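Local coordinates for protein dinoflagellate luciferase (Lingulodinium polyedrum, PDB 1VPR) that catalyses the light-emitting oxidation of dinoflagellate luciferin by molecular oxygen, and is seen here as the third of three homologous luciferase domains of the polypeptide, at residues M125-D130 with E266-R271; N109-P114 with A291-G296; S56-L61 with A188-I193. All coordinates share one frame; numbering follows the deposited sequence.

Contact 1 of 3, residues M125-D130 with E266-R271; sequences MCKGFD and EMESGR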
# COMPACT_ATOMS: atom_id res chain seq x y z
N MSE A 125 13.08 -14.36 15.04
CA MSE A 125 12.87 -13.61 16.28
C MSE A 125 11.58 -12.79 16.27
O MSE A 125 10.93 -12.63 17.30
CB MSE A 125 14.02 -12.65 16.51
CG MSE A 125 15.35 -13.30 16.61
SE MSE A 125 16.71 -11.95 16.57
CE MSE A 125 18.12 -12.95 15.76
N CYS A 126 11.22 -12.27 15.10
CA CYS A 126 10.03 -11.44 14.97
C CYS A 126 8.74 -12.22 14.81
O CYS A 126 7.66 -11.64 14.94
CB CYS A 126 10.19 -10.47 13.80
SG CYS A 126 11.59 -9.33 13.98
N LYS A 127 8.83 -13.51 14.52
CA LYS A 127 7.62 -14.31 14.34
C LYS A 127 6.75 -14.21 15.59
O LYS A 127 7.22 -14.47 16.70
CB LYS A 127 7.97 -15.79 14.07
CG LYS A 127 7.66 -16.25 12.66
CD LYS A 127 8.56 -15.57 11.63
CE LYS A 127 7.91 -15.51 10.25
NZ LYS A 127 7.44 -16.85 9.77
N GLY A 128 5.49 -13.82 15.42
CA GLY A 128 4.58 -13.70 16.55
C GLY A 128 4.66 -12.40 17.36
O GLY A 128 3.94 -12.24 18.35
N PHE A 129 5.52 -11.47 16.94
CA PHE A 129 5.68 -10.20 17.63
C PHE A 129 4.37 -9.40 17.59
O PHE A 129 3.57 -9.57 16.67
CB PHE A 129 6.79 -9.41 16.94
CG PHE A 129 7.02 -8.03 17.49
CD1 PHE A 129 6.74 -6.89 16.71
CD2 PHE A 129 7.56 -7.84 18.76
CE1 PHE A 129 7.02 -5.61 17.20
CE2 PHE A 129 7.85 -6.57 19.26
CZ PHE A 129 7.57 -5.44 18.46
N ASP A 130 4.12 -8.58 18.61
CA ASP A 130 2.90 -7.75 18.66
C ASP A 130 3.23 -6.44 17.93
O ASP A 130 3.69 -5.47 18.56
CB ASP A 130 2.51 -7.41 20.11
CG ASP A 130 1.23 -6.60 20.20
OD1 ASP A 130 0.75 -6.39 21.34
OD2 ASP A 130 0.68 -6.15 19.15
N GLU A 266 9.16 -6.54 4.53
CA GLU A 266 8.14 -7.58 4.67
C GLU A 266 8.75 -8.50 5.73
O GLU A 266 9.63 -9.32 5.44
CB GLU A 266 7.96 -8.30 3.34
CG GLU A 266 6.91 -9.41 3.32
CD GLU A 266 6.82 -10.07 1.95
OE1 GLU A 266 7.80 -10.76 1.58
OE2 GLU A 266 5.80 -9.87 1.25
N MSE A 267 8.26 -8.36 6.96
CA MSE A 267 8.80 -9.07 8.09
C MSE A 267 8.83 -10.59 8.05
O MSE A 267 9.77 -11.21 8.54
CB MSE A 267 8.12 -8.60 9.37
CG MSE A 267 8.22 -7.08 9.64
SE MSE A 267 10.05 -6.45 9.57
CE MSE A 267 10.83 -7.76 10.78
N GLU A 268 7.83 -11.22 7.45
CA GLU A 268 7.83 -12.68 7.41
C GLU A 268 8.84 -13.32 6.46
O GLU A 268 9.10 -14.53 6.58
CB GLU A 268 6.43 -13.19 7.11
CG GLU A 268 5.45 -12.87 8.22
CD GLU A 268 5.15 -11.39 8.35
OE1 GLU A 268 4.86 -10.73 7.33
OE2 GLU A 268 5.20 -10.88 9.49
N SER A 269 9.39 -12.54 5.53
CA SER A 269 10.36 -13.05 4.55
C SER A 269 11.74 -12.40 4.71
O SER A 269 12.75 -12.90 4.19
CB SER A 269 9.85 -12.78 3.14
OG SER A 269 9.91 -11.39 2.85
N GLY A 270 11.79 -11.30 5.44
CA GLY A 270 13.04 -10.59 5.65
C GLY A 270 13.46 -9.80 4.43
O GLY A 270 14.61 -9.31 4.35
N ARG A 271 12.56 -9.65 3.46
CA ARG A 271 12.87 -8.91 2.23
C ARG A 271 12.54 -7.42 2.31
O ARG A 271 11.53 -7.04 2.92
CB ARG A 271 12.13 -9.53 1.05
CG ARG A 271 12.60 -10.92 0.66
CD ARG A 271 11.85 -11.40 -0.58
NE ARG A 271 10.42 -11.55 -0.31
CZ ARG A 271 9.51 -11.77 -1.26
NH1 ARG A 271 8.22 -11.89 -0.95
NH2 ARG A 271 9.90 -11.86 -2.52
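Cys-126 and Met-267 form the packed half of this contact, sulfur against methyl: SG of Cys-126 lies 3.6 Å from CE of Met-267, which the crystal carries as selenomethionine. The selenomethionine chain reaches its partner by curling. Its CG is anti to the carbonyl carbon (chi1 -57°), and the next two torsions bend in the same sense (-53° and -51°), so that the terminal methyl rather than the selenium meets the thiol. Both residues are buried, and Tyr-131 touches both side chains, while Cys-140 also packs on Cys-126.

A helix and the turn after it thus meet a strand connection. The end region of helix 120-126 leads into a type II beta turn from Cys-126 to Phe-129, closed by the bond from N of Phe-129 to O of Cys-126, with Gly-128 at the positive-phi position. Facing it is the link between strands 259-266 and 271-282 of the calycin barrel, where Gly-270 and Arg-271 together oppose Glu-266 in a G1 beta bulge. Within that link, OE1 of Glu-266 accepts on its anti lone pair from OG of Ser-269 (2.5 Å) and on its syn lone pair from NH1 of Arg-271 (2.8 Å), the latter forming a salt bridge. Ser-269 OG in turn accepts from the backbone N of Arg-271, an ST turn.

The other half is looser and faces solvent. Exposed Lys-127 lays its methylene CE alongside Glu-268, 4.0 Å from the carbonyl O and 4.1 Å from CG. Despite their opposite charges, NZ of Lys-127 stays 6.4 Å from OE2 of Glu-268, too far for a salt bridge. The carboxylate is instead engaged by the barrel: its OE1 accepts from the backbone N of Asn-247.

Contact 2 of 3, residues N109-P114 with A291-G296; sequences NNFQDP and ATEVGG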
# COMPACT_ATOMS: atom_id res chain seq x y z
N ASN A 109 19.15 4.12 -7.96
CA ASN A 109 20.01 3.90 -9.12
C ASN A 109 19.48 2.72 -9.92
O ASN A 109 20.21 1.80 -10.26
CB ASN A 109 21.45 3.64 -8.68
CG ASN A 109 22.11 4.89 -8.16
OD1 ASN A 109 22.07 5.94 -8.83
ND2 ASN A 109 22.73 4.81 -6.99
N ASN A 110 18.18 2.78 -10.21
CA ASN A 110 17.48 1.74 -10.95
C ASN A 110 17.54 0.45 -10.19
O ASN A 110 17.71 -0.64 -10.77
CB ASN A 110 18.06 1.55 -12.33
CG ASN A 110 17.83 2.74 -13.20
OD1 ASN A 110 16.69 3.15 -13.42
ND2 ASN A 110 18.92 3.32 -13.70
N PHE A 111 17.38 0.58 -8.87
CA PHE A 111 17.40 -0.54 -7.96
C PHE A 111 18.73 -1.30 -7.92
O PHE A 111 18.79 -2.41 -7.39
CB PHE A 111 16.24 -1.48 -8.29
CG PHE A 111 14.88 -0.81 -8.19
CD1 PHE A 111 14.10 -0.61 -9.31
CD2 PHE A 111 14.38 -0.43 -6.95
CE1 PHE A 111 12.81 -0.04 -9.21
CE2 PHE A 111 13.09 0.15 -6.83
CZ PHE A 111 12.32 0.34 -7.97
N GLN A 112 19.80 -0.69 -8.46
CA GLN A 112 21.11 -1.36 -8.45
C GLN A 112 21.84 -1.13 -7.13
O GLN A 112 22.84 -1.78 -6.84
CB GLN A 112 21.98 -0.85 -9.60
CG GLN A 112 21.38 -1.11 -10.97
CD GLN A 112 22.24 -0.56 -12.08
OE1 GLN A 112 22.96 -1.31 -12.74
NE2 GLN A 112 22.19 0.75 -12.28
N ASP A 113 21.34 -0.20 -6.32
CA ASP A 113 21.94 0.06 -5.02
C ASP A 113 21.83 -1.23 -4.22
O ASP A 113 20.85 -1.98 -4.34
CB ASP A 113 21.17 1.18 -4.31
CG ASP A 113 21.56 2.56 -4.80
OD1 ASP A 113 20.78 3.52 -4.63
OD2 ASP A 113 22.68 2.69 -5.35
N PRO A 114 22.85 -1.51 -3.38
CA PRO A 114 22.85 -2.73 -2.56
C PRO A 114 21.62 -2.76 -1.65
O PRO A 114 21.37 -1.83 -0.88
CB PRO A 114 24.15 -2.61 -1.75
CG PRO A 114 24.97 -1.65 -2.51
CD PRO A 114 23.99 -0.65 -3.04
N ALA A 291 6.46 1.88 -8.96
CA ALA A 291 7.40 0.84 -9.36
C ALA A 291 7.98 0.23 -8.09
O ALA A 291 8.66 0.92 -7.32
CB ALA A 291 8.52 1.46 -10.24
N THR A 292 7.72 -1.06 -7.90
CA THR A 292 8.20 -1.80 -6.73
C THR A 292 9.19 -2.88 -7.14
O THR A 292 8.92 -3.64 -8.07
CB THR A 292 7.05 -2.47 -6.01
OG1 THR A 292 6.01 -1.51 -5.77
CG2 THR A 292 7.51 -3.05 -4.67
N GLU A 293 10.30 -2.97 -6.43
CA GLU A 293 11.33 -3.96 -6.78
C GLU A 293 11.88 -4.78 -5.63
O GLU A 293 12.08 -4.29 -4.52
CB GLU A 293 12.51 -3.26 -7.47
CG GLU A 293 13.56 -4.20 -8.12
CD GLU A 293 14.65 -4.69 -7.17
OE1 GLU A 293 15.49 -5.51 -7.63
OE2 GLU A 293 14.68 -4.27 -5.98
N VAL A 294 12.11 -6.05 -5.93
CA VAL A 294 12.72 -6.98 -4.99
C VAL A 294 13.36 -8.11 -5.80
O VAL A 294 12.80 -8.61 -6.80
CB VAL A 294 11.69 -7.54 -3.97
CG1 VAL A 294 10.78 -8.56 -4.62
CG2 VAL A 294 12.44 -8.11 -2.76
N GLY A 295 14.58 -8.46 -5.40
CA GLY A 295 15.32 -9.52 -6.07
C GLY A 295 15.44 -9.43 -7.57
O GLY A 295 15.39 -10.46 -8.23
N GLY A 296 15.58 -8.22 -8.12
CA GLY A 296 15.72 -8.06 -9.56
C GLY A 296 14.42 -8.02 -10.35
O GLY A 296 14.42 -7.90 -11.59
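The ring of Phe-111 has Glu-293 across one face and Ala-291 at its edge. CB of Glu-293 stands 3.3 Å from the ring centroid, only 6° off the normal, a CH-pi contact over the middle of the face; near the ring plane, O of Ala-291 lies 3.8 Å from CZ. This is the outer side of a calycin beta barrel being covered by a short helix: strand 285-294 provides Ala-291 and Glu-293, while Phe-111 belongs to the short helical segment around 107-111, where three successive residues, Asn-109 to Phe-111, take positive phi as in a left-handed helical turn.

Glu-293 does more than present a methylene. With CG anti to the backbone N and a bend at chi2, its chain folds along the ring, leaving the carboxylate only 17° from parallel with it; CD of Glu-293 comes to 3.8 Å from CB of Phe-111. OE2 makes a salt bridge with Arg-274 on the adjacent strand, and the same guanidinium donates to the carbonyl oxygens of Phe-111 and Asp-113, so Arg-274 links the buried carboxylate and the backbone of 109-114 to the sheet. Replacing Phe-111 by an alanine would probably leave a gap over the methylenes of Glu-293 and remove the cover that lies alongside its carboxylate. Ile-298 and Leu-106 also touch the Phe-111 side chain.

The second carboxylate oxygen serves the hairpin that follows. OE1 of Glu-293 accepts from the backbone N of Gly-296 at 2.8 Å, met from above the carboxylate plane, 43° out of it.

Contact 3 of 3, residues S56-L61 with A188-I193; sequences SGFHYL and AEANKI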
# COMPACT_ATOMS: atom_id res chain seq x y z
N SER A 56 -14.55 -19.07 -3.09
CA SER A 56 -13.18 -19.13 -2.60
C SER A 56 -12.80 -17.82 -1.92
O SER A 56 -13.52 -16.84 -2.00
CB SER A 56 -12.20 -19.39 -3.75
OG SER A 56 -12.03 -18.22 -4.56
N GLY A 57 -11.66 -17.82 -1.25
CA GLY A 57 -11.21 -16.60 -0.61
C GLY A 57 -10.92 -15.55 -1.67
O GLY A 57 -11.10 -14.35 -1.44
N PHE A 58 -10.46 -16.00 -2.84
CA PHE A 58 -10.17 -15.09 -3.93
C PHE A 58 -11.44 -14.38 -4.37
O PHE A 58 -11.39 -13.20 -4.71
CB PHE A 58 -9.56 -15.83 -5.12
CG PHE A 58 -8.12 -16.25 -4.90
CD1 PHE A 58 -7.78 -17.59 -4.83
CD2 PHE A 58 -7.12 -15.30 -4.79
CE1 PHE A 58 -6.46 -17.99 -4.65
CE2 PHE A 58 -5.78 -15.67 -4.61
CZ PHE A 58 -5.45 -17.02 -4.54
N HIS A 59 -12.57 -15.09 -4.36
CA HIS A 59 -13.83 -14.47 -4.74
C HIS A 59 -14.22 -13.38 -3.75
O HIS A 59 -14.87 -12.40 -4.12
CB HIS A 59 -14.95 -15.51 -4.82
CG HIS A 59 -14.83 -16.42 -5.99
ND1 HIS A 59 -13.86 -17.39 -6.09
CD2 HIS A 59 -15.52 -16.46 -7.16
CE1 HIS A 59 -13.94 -17.98 -7.27
NE2 HIS A 59 -14.94 -17.43 -7.94
N TYR A 60 -13.84 -13.57 -2.49
CA TYR A 60 -14.15 -12.57 -1.47
C TYR A 60 -13.29 -11.33 -1.75
O TYR A 60 -13.77 -10.19 -1.71
CB TYR A 60 -13.83 -13.12 -0.08
CG TYR A 60 -13.98 -12.09 1.03
CD1 TYR A 60 -15.24 -11.62 1.41
CD2 TYR A 60 -12.85 -11.62 1.71
CE1 TYR A 60 -15.37 -10.70 2.46
CE2 TYR A 60 -12.97 -10.71 2.76
CZ TYR A 60 -14.22 -10.25 3.13
OH TYR A 60 -14.32 -9.34 4.16
N LEU A 61 -12.02 -11.56 -2.02
CA LEU A 61 -11.10 -10.47 -2.32
C LEU A 61 -11.58 -9.69 -3.55
O LEU A 61 -11.51 -8.46 -3.58
CB LEU A 61 -9.68 -11.00 -2.55
CG LEU A 61 -8.99 -11.64 -1.35
CD1 LEU A 61 -7.55 -11.95 -1.74
CD2 LEU A 61 -9.05 -10.70 -0.14
N ALA A 188 -0.57 -24.67 -2.56
CA ALA A 188 0.69 -24.07 -2.97
C ALA A 188 0.41 -22.98 -3.99
O ALA A 188 0.93 -21.87 -3.88
CB ALA A 188 1.60 -25.13 -3.57
N GLU A 189 -0.42 -23.30 -4.98
CA GLU A 189 -0.76 -22.38 -6.05
C GLU A 189 -1.41 -21.10 -5.56
O GLU A 189 -1.06 -20.01 -6.00
CB GLU A 189 -1.66 -23.10 -7.06
CG GLU A 189 -0.94 -24.26 -7.76
CD GLU A 189 -1.85 -25.10 -8.64
OE1 GLU A 189 -2.88 -24.57 -9.12
OE2 GLU A 189 -1.53 -26.29 -8.87
N ALA A 190 -2.36 -21.23 -4.64
CA ALA A 190 -3.05 -20.07 -4.08
C ALA A 190 -2.03 -19.27 -3.26
O ALA A 190 -1.90 -18.05 -3.40
CB ALA A 190 -4.21 -20.54 -3.20
N ASN A 191 -1.27 -19.97 -2.42
CA ASN A 191 -0.25 -19.33 -1.60
C ASN A 191 0.71 -18.48 -2.42
O ASN A 191 1.12 -17.41 -1.99
CB ASN A 191 0.55 -20.38 -0.82
CG ASN A 191 -0.23 -20.99 0.34
OD1 ASN A 191 0.27 -21.88 1.04
ND2 ASN A 191 -1.46 -20.51 0.56
N LYS A 192 1.10 -18.96 -3.60
CA LYS A 192 2.03 -18.22 -4.43
C LYS A 192 1.38 -16.97 -5.03
O LYS A 192 2.03 -15.94 -5.18
CB LYS A 192 2.56 -19.08 -5.56
CG LYS A 192 3.58 -18.37 -6.42
CD LYS A 192 4.13 -19.28 -7.48
CE LYS A 192 5.49 -18.80 -7.94
NZ LYS A 192 5.43 -17.56 -8.73
N ILE A 193 0.10 -17.08 -5.39
CA ILE A 193 -0.61 -15.94 -5.97
C ILE A 193 -0.70 -14.83 -4.93
O ILE A 193 -0.45 -13.68 -5.23
CB ILE A 193 -2.03 -16.32 -6.41
CG1 ILE A 193 -1.95 -17.29 -7.60
CG2 ILE A 193 -2.79 -15.06 -6.82
CD1 ILE A 193 -3.27 -17.96 -7.91
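Phe-58 swings its CG anti to the carbonyl carbon (chi1 -74°), which sends the ring out from its helix toward the helix of Ala-190 and Ile-193. On the other side Ile-193 has CG1 anti to the carbonyl carbon (chi1 -68°); CG2 is thereby anti to the backbone N, which turns that branch to the phenyl ring. The two partners meet different atoms of the ring. CE1 of Phe-58 lies 3.7 Å from CB of Ala-190, whose methyl comes in at the edge, near the ring plane. CE2 of Phe-58 is 3.8 Å from CG2 of Ile-193, a slanting approach in which the two side chains cross. CZ, between them, also reaches the backbone of Ala-190, its O at 3.9 Å. The short side chain of Ala-190 probably allows the ring edge to come this close to the helix backbone, although the facing CA atoms of Phe-58 and Ala-190 remain 8.7 Å apart.

The helix carrying Phe-58 is preceded by Ser-56 at the N-cap, whose OG shares a 2.5 Å hydrogen bond with ND1 of His-59.

The side chains that meet are all hydrocarbon, and they join the helical bundle domain, through helix 57-65, to helix 187-197 of the catalytic domain. Helix 172-181 completes the seam: its Ile-176 packs on Phe-58 and Leu-61, its Ala-179 on Ile-193, and its Ile-180 on His-59.

How the contacts relate
Contacts 1 and 2 both bring a short helical segment against the barrel of the catalytic domain, contact 1 on a strand connection and contact 2 on a strand, and they touch where CD of Arg-271 meets CG2 of Val-294 at 4.0 Å. Contact 3 instead pairs a helix of the helical bundle domain with one of the catalytic domain, its centre about 22 and 27 Å from those of contacts 1 and 2. In contact 2 all touching residues are buried, and a charge lies alongside the aromatic face. Contact 3 is also buried, its side chains purely hydrocarbon. Contact 1 is mixed: sulfur and selenomethionine inside, methylenes of two charged residues, whose charges do not meet, on the solvent side.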